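Local coordinates for protein transmembrane protease (Mus musculus, PDB 2E7V) that probably cleaves peptide bonds as a membrane-anchored serine protease, represented here by its SEA domain alone, at residues T32-I37 with V60-E65; A39-E44 with V73-R78; K3-H8 with K86-R91; S94-L99 with G103-A108. All coordinates share one frame; numbering follows the deposited sequence.

Contact 1 (T32-I37 with V60-E65); sequences TLSERI and VKLRKE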
loop_
_atom_site.group_PDB
_atom_site.type_symbol
_atom_site.label_atom_id
_atom_site.label_comp_id
_atom_site.label_asym_id
_atom_site.label_seq_id
_atom_site.Cartn_x
_atom_site.Cartn_y
_atom_site.Cartn_z
ATOM N N THR A 32 13.590 2.014 -3.284
ATOM C CA THR A 32 12.853 2.110 -4.542
ATOM C C THR A 32 11.519 1.372 -4.454
ATOM O O THR A 32 10.512 1.827 -5.006
ATOM C CB THR A 32 13.677 1.579 -5.753
ATOM O OG1 THR A 32 13.926 0.182 -5.600
ATOM C CG2 THR A 32 15.001 2.313 -5.850
ATOM N N LEU A 33 11.500 0.243 -3.750
ATOM C CA LEU A 33 10.253 -0.492 -3.581
ATOM C C LEU A 33 9.321 0.314 -2.658
ATOM O O LEU A 33 8.119 0.404 -2.911
ATOM C CB LEU A 33 10.502 -1.880 -2.981
ATOM C CG LEU A 33 9.208 -2.621 -2.627
ATOM C CD1 LEU A 33 8.356 -2.755 -3.888
ATOM C CD2 LEU A 33 9.512 -3.984 -2.016
ATOM N N SER A 34 9.878 0.891 -1.594
ATOM C CA SER A 34 9.085 1.696 -0.661
ATOM C C SER A 34 8.522 2.932 -1.351
ATOM O O SER A 34 7.387 3.336 -1.104
ATOM C CB SER A 34 9.939 2.136 0.536
ATOM O OG SER A 34 10.116 1.067 1.442
ATOM N N GLU A 35 9.326 3.517 -2.229
ATOM C CA GLU A 35 8.923 4.709 -2.960
ATOM C C GLU A 35 7.805 4.389 -3.951
ATOM O O GLU A 35 6.876 5.175 -4.111
ATOM C CB GLU A 35 10.139 5.292 -3.685
ATOM C CG GLU A 35 9.845 6.451 -4.602
ATOM C CD GLU A 35 11.113 6.986 -5.235
ATOM O OE1 GLU A 35 11.955 7.551 -4.498
ATOM O OE2 GLU A 35 11.270 6.830 -6.468
ATOM N N ARG A 36 7.893 3.232 -4.606
ATOM C CA ARG A 36 6.871 2.821 -5.571
ATOM C C ARG A 36 5.541 2.584 -4.854
ATOM O O ARG A 36 4.475 3.005 -5.321
ATOM C CB ARG A 36 7.314 1.548 -6.301
ATOM C CG ARG A 36 6.249 0.901 -7.196
ATOM C CD ARG A 36 5.686 1.872 -8.233
ATOM N NE ARG A 36 4.599 1.287 -9.029
ATOM C CZ ARG A 36 3.728 2.009 -9.735
ATOM N NH1 ARG A 36 3.817 3.331 -9.746
ATOM N NH2 ARG A 36 2.747 1.417 -10.414
ATOM N N ILE A 37 5.616 1.908 -3.713
ATOM C CA ILE A 37 4.434 1.621 -2.909
ATOM C C ILE A 37 3.781 2.922 -2.415
ATOM O O ILE A 37 2.547 3.065 -2.450
ATOM C CB ILE A 37 4.810 0.695 -1.714
ATOM C CG1 ILE A 37 5.110 -0.712 -2.247
ATOM C CG2 ILE A 37 3.668 0.648 -0.689
ATOM C CD1 ILE A 37 5.782 -1.629 -1.251
ATOM N N VAL A 60 6.642 2.151 6.770
ATOM C CA VAL A 60 7.401 2.189 8.019
ATOM C C VAL A 60 8.429 1.072 8.030
ATOM O O VAL A 60 9.442 1.150 8.718
ATOM C CB VAL A 60 6.482 2.057 9.244
ATOM C CG1 VAL A 60 5.485 3.200 9.257
ATOM C CG2 VAL A 60 5.775 0.733 9.220
ATOM N N LYS A 61 8.150 0.019 7.273
ATOM C CA LYS A 61 9.083 -1.086 7.156
ATOM C C LYS A 61 8.576 -2.185 6.246
ATOM O O LYS A 61 7.366 -2.330 6.022
ATOM C CB LYS A 61 9.446 -1.652 8.530
ATOM C CG LYS A 61 8.574 -2.753 9.062
ATOM C CD LYS A 61 9.317 -3.471 10.183
ATOM C CE LYS A 61 10.667 -3.996 9.694
ATOM N NZ LYS A 61 11.482 -4.648 10.767
ATOM N N LEU A 62 9.525 -2.925 5.686
ATOM C CA LEU A 62 9.238 -4.035 4.793
ATOM C C LEU A 62 9.584 -5.276 5.577
ATOM O O LEU A 62 10.690 -5.404 6.101
ATOM C CB LEU A 62 10.105 -3.959 3.536
ATOM C CG LEU A 62 9.802 -2.765 2.633
ATOM C CD1 LEU A 62 10.786 -2.724 1.465
ATOM C CD2 LEU A 62 8.360 -2.866 2.133
ATOM N N ARG A 63 8.636 -6.188 5.678
ATOM C CA ARG A 63 8.887 -7.395 6.426
ATOM C C ARG A 63 8.812 -8.590 5.520
ATOM O O ARG A 63 8.188 -8.558 4.460
ATOM C CB ARG A 63 7.885 -7.530 7.590
ATOM C CG ARG A 63 8.137 -6.531 8.707
ATOM C CD ARG A 63 7.176 -6.681 9.887
ATOM N NE ARG A 63 5.796 -6.378 9.520
ATOM C CZ ARG A 63 4.901 -7.281 9.129
ATOM N NH1 ARG A 63 5.232 -8.564 9.053
ATOM N NH2 ARG A 63 3.668 -6.899 8.820
ATOM N N LYS A 64 9.488 -9.643 5.939
ATOM C CA LYS A 64 9.493 -10.886 5.203
ATOM C C LYS A 64 8.491 -11.839 5.841
ATOM O O LYS A 64 8.522 -12.070 7.047
ATOM C CB LYS A 64 10.897 -11.492 5.239
ATOM C CG LYS A 64 10.945 -12.998 5.062
ATOM C CD LYS A 64 12.372 -13.521 5.203
ATOM C CE LYS A 64 13.032 -13.001 6.479
ATOM N NZ LYS A 64 12.160 -13.187 7.680
ATOM N N GLU A 65 7.581 -12.357 5.029
ATOM C CA GLU A 65 6.591 -13.330 5.476
ATOM C C GLU A 65 6.686 -14.445 4.448
ATOM O O GLU A 65 6.400 -14.234 3.266
ATOM C CB GLU A 65 5.179 -12.730 5.496
ATOM C CG GLU A 65 4.932 -11.801 6.679
ATOM C CD GLU A 65 3.461 -11.490 6.902
ATOM O OE1 GLU A 65 3.152 -10.801 7.897
ATOM O OE2 GLU A 65 2.615 -11.929 6.091
#
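S34 of helix 32-37 lies over L62 of strand 60-65 with their CA atoms 7.9 Å apart, and the helix crosses the strand at 113° between N-to-C directions. L62 is the one strand residue that does the touching, and its two methyl groups divide the work. CD1 of L62 comes to 3.9 Å from CD2 of L33, the two leucine side chains crossing obliquely. The same CD1 also lies 3.8 Å from OG of S34. On the other branch, CD2 of L62 meets CD1 of I37 more loosely, at 4.4 Å. The hydroxyl of S34 makes no bond to the strand; it is satisfied by the carbonyl O of Y30, one turn back in its own helix, so a buried polar group can sit against a leucine methyl. In this ferredoxin-like sheet, strand 54-65 is an outer strand beside 68-78; the two strands pair antiparallel, with a classic beta bulge where V60 and K61 both face D72, and D72 also forms a salt bridge with R63. Y30 of the same helix also touches L62, and V59 of the strand packs on S34 and I37.

Contact 2 (A39-E44 with V73-R78); sequences AMITDE and VVMKFR
The ferredoxin-like alpha/beta sandwich of the SEA domain, in which two helices cover one face of a four-stranded sheet, is seen here in its interior, where I41 on helix 28-46 comes down on V73 and M75 of strand 68-78. The case illustrates how a single branched residue can join a helix to a strand without any hydrogen bond between them. The backbones stay well apart, CA of I41 and CA of M75 being 8.9 Å from each other, and side chains span the distance. I41 holds CG1 on the side of its backbone N, with chi2 at 169° stretching the branch outward so that CD1 becomes the leading atom. It meets V73 tip to tip, CD1 of I41 lying 3.6 Å from CG1 of V73. With CG1 anti to the backbone N (chi1 179°), V73 presents this methyl to I41. The strand is central in the sheet: V73 and M75 exchange backbone hydrogen bonds with S9 and Y7 on one flank, while V74 and K76 bond to H58 and to I55 and R56 on the other. Further along the same face, F77 packs its ring edge-to-face with that of F45 and also touches I92 of the second helix, so the apolar layer runs on beneath both helices. The shorter branch of I41 serves M75: CG2 of I41 reaches CG of M75 at 4.3 Å, with SD of M75 just beyond, 4.4 Å from that same CG2.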
loop_
_atom_site.group_PDB
_atom_site.type_symbol
_atom_site.label_atom_id
_atom_site.label_comp_id
_atom_site.label_asym_id
_atom_site.label_seq_id
_atom_site.Cartn_x
_atom_site.Cartn_y
_atom_site.Cartn_z
ATOM N N ALA A 39 4.033 5.886 -3.821
ATOM C CA ALA A 39 3.505 6.591 -4.980
ATOM C C ALA A 39 2.155 6.018 -5.383
ATOM O O ALA A 39 1.241 6.758 -5.744
ATOM C CB ALA A 39 4.476 6.473 -6.143
ATOM N N MET A 40 2.041 4.697 -5.331
ATOM C CA MET A 40 0.812 4.007 -5.695
ATOM C C MET A 40 -0.327 4.401 -4.770
ATOM O O MET A 40 -1.421 4.748 -5.224
ATOM C CB MET A 40 1.022 2.485 -5.665
ATOM C CG MET A 40 1.918 1.969 -6.807
ATOM S SD MET A 40 2.131 0.182 -6.823
ATOM C CE MET A 40 0.456 -0.314 -7.204
ATOM N N ILE A 41 -0.076 4.340 -3.470
ATOM C CA ILE A 41 -1.092 4.696 -2.486
ATOM C C ILE A 41 -1.472 6.168 -2.643
ATOM O O ILE A 41 -2.661 6.518 -2.625
ATOM C CB ILE A 41 -0.588 4.412 -1.046
ATOM C CG1 ILE A 41 -0.504 2.898 -0.827
ATOM C CG2 ILE A 41 -1.524 5.044 -0.016
ATOM C CD1 ILE A 41 0.233 2.498 0.450
ATOM N N THR A 42 -0.471 7.023 -2.825
ATOM C CA THR A 42 -0.720 8.458 -2.991
ATOM C C THR A 42 -1.598 8.719 -4.219
ATOM O O THR A 42 -2.565 9.478 -4.143
ATOM C CB THR A 42 0.607 9.248 -3.127
ATOM O OG1 THR A 42 1.394 9.064 -1.938
ATOM C CG2 THR A 42 0.335 10.747 -3.317
ATOM N N ASP A 43 -1.262 8.090 -5.344
ATOM C CA ASP A 43 -2.042 8.257 -6.572
ATOM C C ASP A 43 -3.506 7.817 -6.385
ATOM O O ASP A 43 -4.421 8.480 -6.871
ATOM C CB ASP A 43 -1.432 7.448 -7.718
ATOM C CG ASP A 43 -0.152 8.061 -8.261
ATOM O OD1 ASP A 43 0.605 7.331 -8.935
ATOM O OD2 ASP A 43 0.095 9.265 -8.031
ATOM N N GLU A 44 -3.726 6.702 -5.696
ATOM C CA GLU A 44 -5.093 6.225 -5.486
ATOM C C GLU A 44 -5.936 7.222 -4.695
ATOM O O GLU A 44 -7.067 7.532 -5.075
ATOM C CB GLU A 44 -5.099 4.879 -4.754
ATOM C CG GLU A 44 -4.573 3.714 -5.568
ATOM C CD GLU A 44 -5.246 3.588 -6.919
ATOM O OE1 GLU A 44 -6.480 3.786 -6.996
ATOM O OE2 GLU A 44 -4.540 3.280 -7.905
ATOM N N VAL A 73 2.477 0.105 6.342
ATOM C CA VAL A 73 2.245 1.452 5.820
ATOM C C VAL A 73 1.397 2.356 6.715
ATOM O O VAL A 73 0.340 1.939 7.218
ATOM C CB VAL A 73 1.538 1.341 4.433
ATOM C CG1 VAL A 73 1.244 2.728 3.852
ATOM C CG2 VAL A 73 2.388 0.512 3.489
ATOM N N VAL A 74 1.853 3.590 6.912
ATOM C CA VAL A 74 1.105 4.558 7.714
ATOM C C VAL A 74 0.485 5.562 6.740
ATOM O O VAL A 74 1.138 5.979 5.784
ATOM C CB VAL A 74 2.015 5.338 8.707
ATOM C CG1 VAL A 74 1.266 6.549 9.255
ATOM C CG2 VAL A 74 2.428 4.440 9.873
ATOM N N MET A 75 -0.771 5.924 6.973
ATOM C CA MET A 75 -1.464 6.893 6.130
ATOM C C MET A 75 -2.033 7.991 7.024
ATOM O O MET A 75 -2.705 7.696 8.030
ATOM C CB MET A 75 -2.599 6.219 5.334
ATOM C CG MET A 75 -2.135 5.191 4.282
ATOM S SD MET A 75 -3.458 3.994 3.829
ATOM C CE MET A 75 -3.373 2.953 5.275
ATOM N N LYS A 76 -1.754 9.248 6.666
ATOM C CA LYS A 76 -2.235 10.411 7.423
ATOM C C LYS A 76 -3.324 11.191 6.691
ATOM O O LYS A 76 -3.169 11.523 5.502
ATOM C CB LYS A 76 -1.087 11.382 7.727
ATOM C CG LYS A 76 -1.541 12.627 8.498
ATOM C CD LYS A 76 -0.390 13.522 8.918
ATOM C CE LYS A 76 -0.888 14.611 9.868
ATOM N NZ LYS A 76 0.208 15.468 10.375
ATOM N N PHE A 77 -4.407 11.498 7.409
ATOM C CA PHE A 77 -5.538 12.253 6.862
ATOM C C PHE A 77 -5.935 13.430 7.750
ATOM O O PHE A 77 -5.724 13.413 8.965
ATOM C CB PHE A 77 -6.782 11.361 6.693
ATOM C CG PHE A 77 -6.565 10.174 5.813
ATOM C CD1 PHE A 77 -5.964 9.019 6.315
ATOM C CD2 PHE A 77 -6.910 10.224 4.459
ATOM C CE1 PHE A 77 -5.704 7.929 5.484
ATOM C CE2 PHE A 77 -6.654 9.138 3.617
ATOM C CZ PHE A 77 -6.047 7.988 4.134
ATOM N N ARG A 78 -6.519 14.448 7.124
ATOM C CA ARG A 78 -6.997 15.631 7.825
ATOM C C ARG A 78 -8.522 15.538 7.715
ATOM O O ARG A 78 -9.040 15.096 6.689
ATOM C CB ARG A 78 -6.525 16.909 7.119
ATOM C CG ARG A 78 -7.254 17.179 5.796
ATOM C CD ARG A 78 -7.026 18.590 5.234
ATOM N NE ARG A 78 -5.849 18.701 4.371
ATOM C CZ ARG A 78 -4.594 18.742 4.806
ATOM N NH1 ARG A 78 -4.336 18.684 6.107
ATOM N NH2 ARG A 78 -3.596 18.842 3.937
#

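Contact 3 (K3-H8 with K86-R91); sequences KAYFYH and KVMKTR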
loop_
_atom_site.group_PDB
_atom_site.type_symbol
_atom_site.label_atom_id
_atom_site.label_comp_id
_atom_site.label_asym_id
_atom_site.label_seq_id
_atom_site.Cartn_x
_atom_site.Cartn_y
_atom_site.Cartn_z
ATOM N N LYS A 3 -8.975 18.136 12.276
ATOM C CA LYS A 3 -8.145 17.222 13.063
ATOM C C LYS A 3 -7.399 16.205 12.201
ATOM O O LYS A 3 -7.822 15.881 11.093
ATOM C CB LYS A 3 -9.015 16.483 14.081
ATOM C CG LYS A 3 -10.065 15.596 13.438
ATOM C CD LYS A 3 -11.420 15.742 14.110
ATOM C CE LYS A 3 -11.388 15.280 15.554
ATOM N NZ LYS A 3 -12.727 15.432 16.199
ATOM N N ALA A 4 -6.294 15.691 12.730
ATOM C CA ALA A 4 -5.486 14.713 12.015
ATOM C C ALA A 4 -5.790 13.288 12.458
ATOM O O ALA A 4 -6.039 13.033 13.638
ATOM C CB ALA A 4 -4.004 15.016 12.230
ATOM N N TYR A 5 -5.767 12.362 11.501
ATOM C CA TYR A 5 -6.015 10.950 11.767
ATOM C C TYR A 5 -4.929 10.120 11.104
ATOM O O TYR A 5 -4.470 10.449 10.005
ATOM C CB TYR A 5 -7.367 10.520 11.185
ATOM C CG TYR A 5 -8.575 10.813 12.045
ATOM C CD1 TYR A 5 -9.846 10.904 11.481
ATOM C CD2 TYR A 5 -8.455 10.971 13.426
ATOM C CE1 TYR A 5 -10.972 11.146 12.269
ATOM C CE2 TYR A 5 -9.573 11.210 14.226
ATOM C CZ TYR A 5 -10.826 11.295 13.641
ATOM O OH TYR A 5 -11.930 11.520 14.434
ATOM N N PHE A 6 -4.524 9.046 11.770
ATOM C CA PHE A 6 -3.536 8.132 11.222
ATOM C C PHE A 6 -4.134 6.736 11.124
ATOM O O PHE A 6 -4.867 6.284 12.018
ATOM C CB PHE A 6 -2.293 8.069 12.108
ATOM C CG PHE A 6 -1.427 9.285 12.024
ATOM C CD1 PHE A 6 -0.500 9.423 10.998
ATOM C CD2 PHE A 6 -1.538 10.302 12.974
ATOM C CE1 PHE A 6 0.311 10.558 10.913
ATOM C CE2 PHE A 6 -0.731 11.442 12.900
ATOM C CZ PHE A 6 0.195 11.569 11.867
ATOM N N TYR A 7 -3.816 6.059 10.030
ATOM C CA TYR A 7 -4.259 4.702 9.804
ATOM C C TYR A 7 -3.037 3.943 9.317
ATOM O O TYR A 7 -2.164 4.507 8.664
ATOM C CB TYR A 7 -5.351 4.656 8.734
ATOM C CG TYR A 7 -6.647 5.250 9.203
ATOM C CD1 TYR A 7 -7.648 4.449 9.767
ATOM C CD2 TYR A 7 -6.843 6.628 9.161
ATOM C CE1 TYR A 7 -8.818 5.024 10.290
ATOM C CE2 TYR A 7 -7.993 7.205 9.674
ATOM C CZ TYR A 7 -8.974 6.406 10.236
ATOM O OH TYR A 7 -10.095 7.013 10.753
ATOM N N HIS A 8 -2.973 2.664 9.647
ATOM C CA HIS A 8 -1.872 1.829 9.202
ATOM C C HIS A 8 -2.383 0.440 8.893
ATOM O O HIS A 8 -3.379 -0.006 9.467
ATOM C CB HIS A 8 -0.760 1.760 10.264
ATOM C CG HIS A 8 -1.139 1.027 11.514
ATOM N ND1 HIS A 8 -1.830 1.619 12.548
ATOM C CD2 HIS A 8 -0.917 -0.255 11.895
ATOM C CE1 HIS A 8 -2.019 0.735 13.513
ATOM N NE2 HIS A 8 -1.474 -0.411 13.141
ATOM N N LYS A 86 -14.008 5.653 12.838
ATOM C CA LYS A 86 -14.701 4.548 12.181
ATOM C C LYS A 86 -15.184 5.006 10.805
ATOM O O LYS A 86 -15.085 4.272 9.819
ATOM C CB LYS A 86 -15.908 4.099 13.011
ATOM C CG LYS A 86 -15.583 3.582 14.408
ATOM C CD LYS A 86 -15.004 2.165 14.395
ATOM C CE LYS A 86 -13.551 2.129 13.934
ATOM N NZ LYS A 86 -12.677 2.938 14.833
ATOM N N VAL A 87 -15.707 6.226 10.752
ATOM C CA VAL A 87 -16.201 6.800 9.512
ATOM C C VAL A 87 -15.072 6.939 8.499
ATOM O O VAL A 87 -15.177 6.463 7.369
ATOM C CB VAL A 87 -16.811 8.184 9.756
ATOM C CG1 VAL A 87 -17.248 8.812 8.430
ATOM C CG2 VAL A 87 -17.984 8.059 10.700
ATOM N N MET A 88 -13.989 7.590 8.913
ATOM C CA MET A 88 -12.844 7.784 8.028
ATOM C C MET A 88 -12.356 6.431 7.516
ATOM O O MET A 88 -11.972 6.290 6.355
ATOM C CB MET A 88 -11.720 8.492 8.781
ATOM C CG MET A 88 -10.493 8.805 7.944
ATOM S SD MET A 88 -10.853 9.849 6.529
ATOM C CE MET A 88 -11.876 11.131 7.282
ATOM N N LYS A 89 -12.388 5.433 8.394
ATOM C CA LYS A 89 -11.944 4.095 8.041
ATOM C C LYS A 89 -12.730 3.480 6.890
ATOM O O LYS A 89 -12.138 2.939 5.967
ATOM C CB LYS A 89 -12.011 3.195 9.272
ATOM C CG LYS A 89 -11.552 1.769 9.060
ATOM C CD LYS A 89 -11.352 1.152 10.440
ATOM C CE LYS A 89 -11.118 -0.333 10.402
ATOM N NZ LYS A 89 -11.010 -0.836 11.808
ATOM N N THR A 90 -14.057 3.560 6.943
ATOM C CA THR A 90 -14.906 2.996 5.893
ATOM C C THR A 90 -14.654 3.661 4.543
ATOM O O THR A 90 -14.742 3.010 3.504
ATOM C CB THR A 90 -16.415 3.126 6.253
ATOM O OG1 THR A 90 -16.730 4.497 6.532
ATOM C CG2 THR A 90 -16.734 2.283 7.481
ATOM N N ARG A 91 -14.345 4.954 4.560
ATOM C CA ARG A 91 -14.056 5.672 3.322
ATOM C C ARG A 91 -12.713 5.191 2.784
ATOM O O ARG A 91 -12.529 5.012 1.576
ATOM C CB ARG A 91 -13.983 7.188 3.575
ATOM C CG ARG A 91 -15.239 7.817 4.180
ATOM C CD ARG A 91 -14.986 9.293 4.539
ATOM N NE ARG A 91 -14.662 10.097 3.358
ATOM C CZ ARG A 91 -14.219 11.352 3.399
ATOM N NH1 ARG A 91 -14.034 11.963 4.564
ATOM N NH2 ARG A 91 -13.963 12.002 2.272
#
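Y7 slants across M88, the phenol end of the ring lying against the first carbons of the methionine. The packing is close: OH of Y7 comes to 3.0 Å from CB of M88, and CE2 of Y7 approaches CG of M88 to 3.4 Å. K89 meets the other ring carbon next to the hydroxyl-bearing one, CE1, from the same side of the ring plane, its CB standing 3.8 Å from CE1 of Y7, again at a slant; the rest of that lysine runs on, extended, away from the strand. Y5, two residues earlier on the same strand face, offers CD1 to CB of M88 at 4.1 Å. M88 places CG anti to its backbone N (chi1 -177°) and then bends at both later torsions, which leads the end of the chain away from the tyrosines; M88 also packs on L50 and S79. This is the packing of helix 85-96, the second helix of the ferredoxin-like fold, against strand 4-14: the axes of 4-8 and 86-91 pass 10.0 Å apart with 53° between their directions. The Y7 hydroxyl has its polar partner just before the helical segment, bonding to the carbonyl O of R85, which ties the end of the ring to the start of the helix.

Contact 4 (S94-L99 with G103-A108); sequences SVLRRL and GNLEIA
L96 and L99 both set CG anti to their carbonyl carbon, beside the backbone N (chi1 -60° and -74°), and this turns the two leucines toward the chain that returns at 103-108. In the ferredoxin-like fold of the SEA domain this is the connection from the second helix to the last, edge strand, here very short. CD1 of L96 lies 4.1 Å from CD2 of L105, the two side chains meeting at a slant. L99 works at the other end, its CD1 lying 4.3 Å from CG1 of I107. These apolar contacts join the core formed by F11 of strand 4-14 and by M40, I41 and F45 of helix 28-46.

Between the two apolar pairs the backbones face each other across two waters. Carbonyl oxygens of L96 and E106 cannot bond directly, and water 1 settles the matter by donating to both, O of L96 at 3.1 Å and O of E106 at 2.8 Å. Water 2 bridges a carbonyl and an N-H: it donates to O of L99 and accepts from N of A108, 2.7 Å away, and thus stands in for a direct backbone bond. The carboxylate of E106 turns to the intervening turn, bonding to OG of S102 and N of S101. Its backbone is packed from the other segment, where CB of L99 rests 3.6 Å from O of E106.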
loop_
_atom_site.group_PDB
_atom_site.type_symbol
_atom_site.label_atom_id
_atom_site.label_comp_id
_atom_site.label_asym_id
_atom_site.label_seq_id
_atom_site.Cartn_x
_atom_site.Cartn_y
_atom_site.Cartn_z
ATOM N N SER A 94 -12.800 1.770 1.040
ATOM C CA SER A 94 -13.341 1.772 -0.309
ATOM C C SER A 94 -12.281 2.146 -1.334
ATOM O O SER A 94 -12.400 1.793 -2.508
ATOM C CB SER A 94 -14.556 2.704 -0.403
ATOM O OG SER A 94 -15.697 2.086 0.183
ATOM N N VAL A 95 -11.232 2.841 -0.896
ATOM C CA VAL A 95 -10.151 3.199 -1.807
ATOM C C VAL A 95 -9.154 2.048 -1.892
ATOM O O VAL A 95 -8.736 1.654 -2.988
ATOM C CB VAL A 95 -9.421 4.488 -1.352
ATOM C CG1 VAL A 95 -8.288 4.815 -2.316
ATOM C CG2 VAL A 95 -10.409 5.652 -1.301
ATOM N N LEU A 96 -8.792 1.485 -0.742
ATOM C CA LEU A 96 -7.828 0.383 -0.715
ATOM C C LEU A 96 -8.323 -0.825 -1.511
ATOM O O LEU A 96 -7.538 -1.566 -2.105
ATOM C CB LEU A 96 -7.520 -0.024 0.736
ATOM C CG LEU A 96 -6.919 1.081 1.614
ATOM C CD1 LEU A 96 -6.621 0.516 2.983
ATOM C CD2 LEU A 96 -5.648 1.661 0.996
ATOM N N ARG A 97 -9.638 -0.999 -1.535
ATOM C CA ARG A 97 -10.250 -2.093 -2.261
ATOM C C ARG A 97 -9.868 -2.031 -3.740
ATOM O O ARG A 97 -9.838 -3.054 -4.420
ATOM C CB ARG A 97 -11.772 -2.025 -2.102
ATOM C CG ARG A 97 -12.535 -3.163 -2.745
ATOM C CD ARG A 97 -13.824 -3.488 -1.974
ATOM N NE ARG A 97 -14.768 -2.368 -1.869
ATOM C CZ ARG A 97 -14.645 -1.343 -1.026
ATOM N NH1 ARG A 97 -13.612 -1.276 -0.197
ATOM N NH2 ARG A 97 -15.565 -0.386 -1.002
ATOM N N ARG A 98 -9.571 -0.831 -4.236
ATOM C CA ARG A 98 -9.192 -0.679 -5.641
ATOM C C ARG A 98 -7.810 -1.288 -5.916
ATOM O O ARG A 98 -7.494 -1.656 -7.055
ATOM C CB ARG A 98 -9.196 0.805 -6.031
ATOM C CG ARG A 98 -10.457 1.535 -5.615
ATOM C CD ARG A 98 -10.652 2.876 -6.321
ATOM N NE ARG A 98 -9.464 3.723 -6.310
ATOM C CZ ARG A 98 -9.479 5.031 -6.552
ATOM N NH1 ARG A 98 -10.624 5.646 -6.815
ATOM N NH2 ARG A 98 -8.347 5.722 -6.555
ATOM N N LEU A 99 -6.996 -1.398 -4.872
ATOM C CA LEU A 99 -5.650 -1.957 -4.997
ATOM C C LEU A 99 -5.642 -3.478 -4.890
ATOM O O LEU A 99 -4.663 -4.122 -5.268
ATOM C CB LEU A 99 -4.737 -1.389 -3.903
ATOM C CG LEU A 99 -4.290 0.053 -4.112
ATOM C CD1 LEU A 99 -3.716 0.630 -2.819
ATOM C CD2 LEU A 99 -3.256 0.080 -5.253
ATOM N N GLY A 103 -9.177 -9.622 -2.352
ATOM C CA GLY A 103 -9.925 -9.296 -1.150
ATOM C C GLY A 103 -8.962 -9.017 -0.019
ATOM O O GLY A 103 -9.337 -8.486 1.024
ATOM N N ASN A 104 -7.701 -9.372 -0.233
ATOM C CA ASN A 104 -6.651 -9.144 0.761
ATOM C C ASN A 104 -6.133 -7.716 0.697
ATOM O O ASN A 104 -6.214 -7.059 -0.343
ATOM C CB ASN A 104 -5.437 -10.040 0.499
ATOM C CG ASN A 104 -5.633 -11.446 0.963
ATOM O OD1 ASN A 104 -6.044 -12.322 0.194
ATOM N ND2 ASN A 104 -5.337 -11.684 2.234
ATOM N N LEU A 105 -5.574 -7.254 1.809
ATOM C CA LEU A 105 -4.972 -5.936 1.833
ATOM C C LEU A 105 -3.665 -6.203 1.093
ATOM O O LEU A 105 -2.728 -6.793 1.644
ATOM C CB LEU A 105 -4.697 -5.487 3.269
ATOM C CG LEU A 105 -5.919 -4.913 3.985
ATOM C CD1 LEU A 105 -5.761 -5.035 5.491
ATOM C CD2 LEU A 105 -6.088 -3.460 3.569
ATOM N N GLU A 106 -3.625 -5.786 -0.167
ATOM C CA GLU A 106 -2.461 -6.005 -1.010
ATOM C C GLU A 106 -2.179 -4.844 -1.949
ATOM O O GLU A 106 -3.015 -3.967 -2.161
ATOM C CB GLU A 106 -2.660 -7.279 -1.838
ATOM C CG GLU A 106 -3.908 -7.230 -2.735
ATOM C CD GLU A 106 -4.220 -8.560 -3.417
ATOM O OE1 GLU A 106 -4.036 -9.610 -2.780
ATOM O OE2 GLU A 106 -4.677 -8.557 -4.588
ATOM N N ILE A 107 -0.973 -4.863 -2.505
ATOM C CA ILE A 107 -0.501 -3.859 -3.444
ATOM C C ILE A 107 0.445 -4.587 -4.393
ATOM O O ILE A 107 1.354 -5.290 -3.935
ATOM C CB ILE A 107 0.304 -2.750 -2.730
ATOM C CG1 ILE A 107 -0.570 -2.056 -1.678
ATOM C CG2 ILE A 107 0.832 -1.737 -3.761
ATOM C CD1 ILE A 107 0.120 -0.913 -0.963
ATOM N N ALA A 108 0.237 -4.433 -5.699
ATOM C CA ALA A 108 1.112 -5.076 -6.683
ATOM C C ALA A 108 1.932 -4.037 -7.454
ATOM O O ALA A 108 1.411 -3.360 -8.337
ATOM C CB ALA A 108 0.284 -5.920 -7.659
HETATM O O HOH W 1 -5.307 -3.250 -0.759
HETATM O O HOH W 2 -2.104 -3.213 -6.343
#

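Together the contacts show how two helices share one sheet. Contacts 1 and 2 both use helix 28-46, and their neighbouring strands pack where CG1 of V60 meets CG2 of V74 at 3.4 Å. Contacts 2 and 3 adjoin through probable backbone hydrogen bonds, including F77 O to Y5 N at 2.7 Å. I107 of contact 4 is a common point: its CD1 lies 3.7 Å from CD1 of I41 and 3.9 Å from CG2 of I37. Contacts 2 and 4 are also tied by charge, E44 OE1 to R98 NH2 at 2.7 Å, which links helix 28-46 to the chain following helix 85-96. Contacts 1 and 3, with centres about 22 Å apart, do not touch.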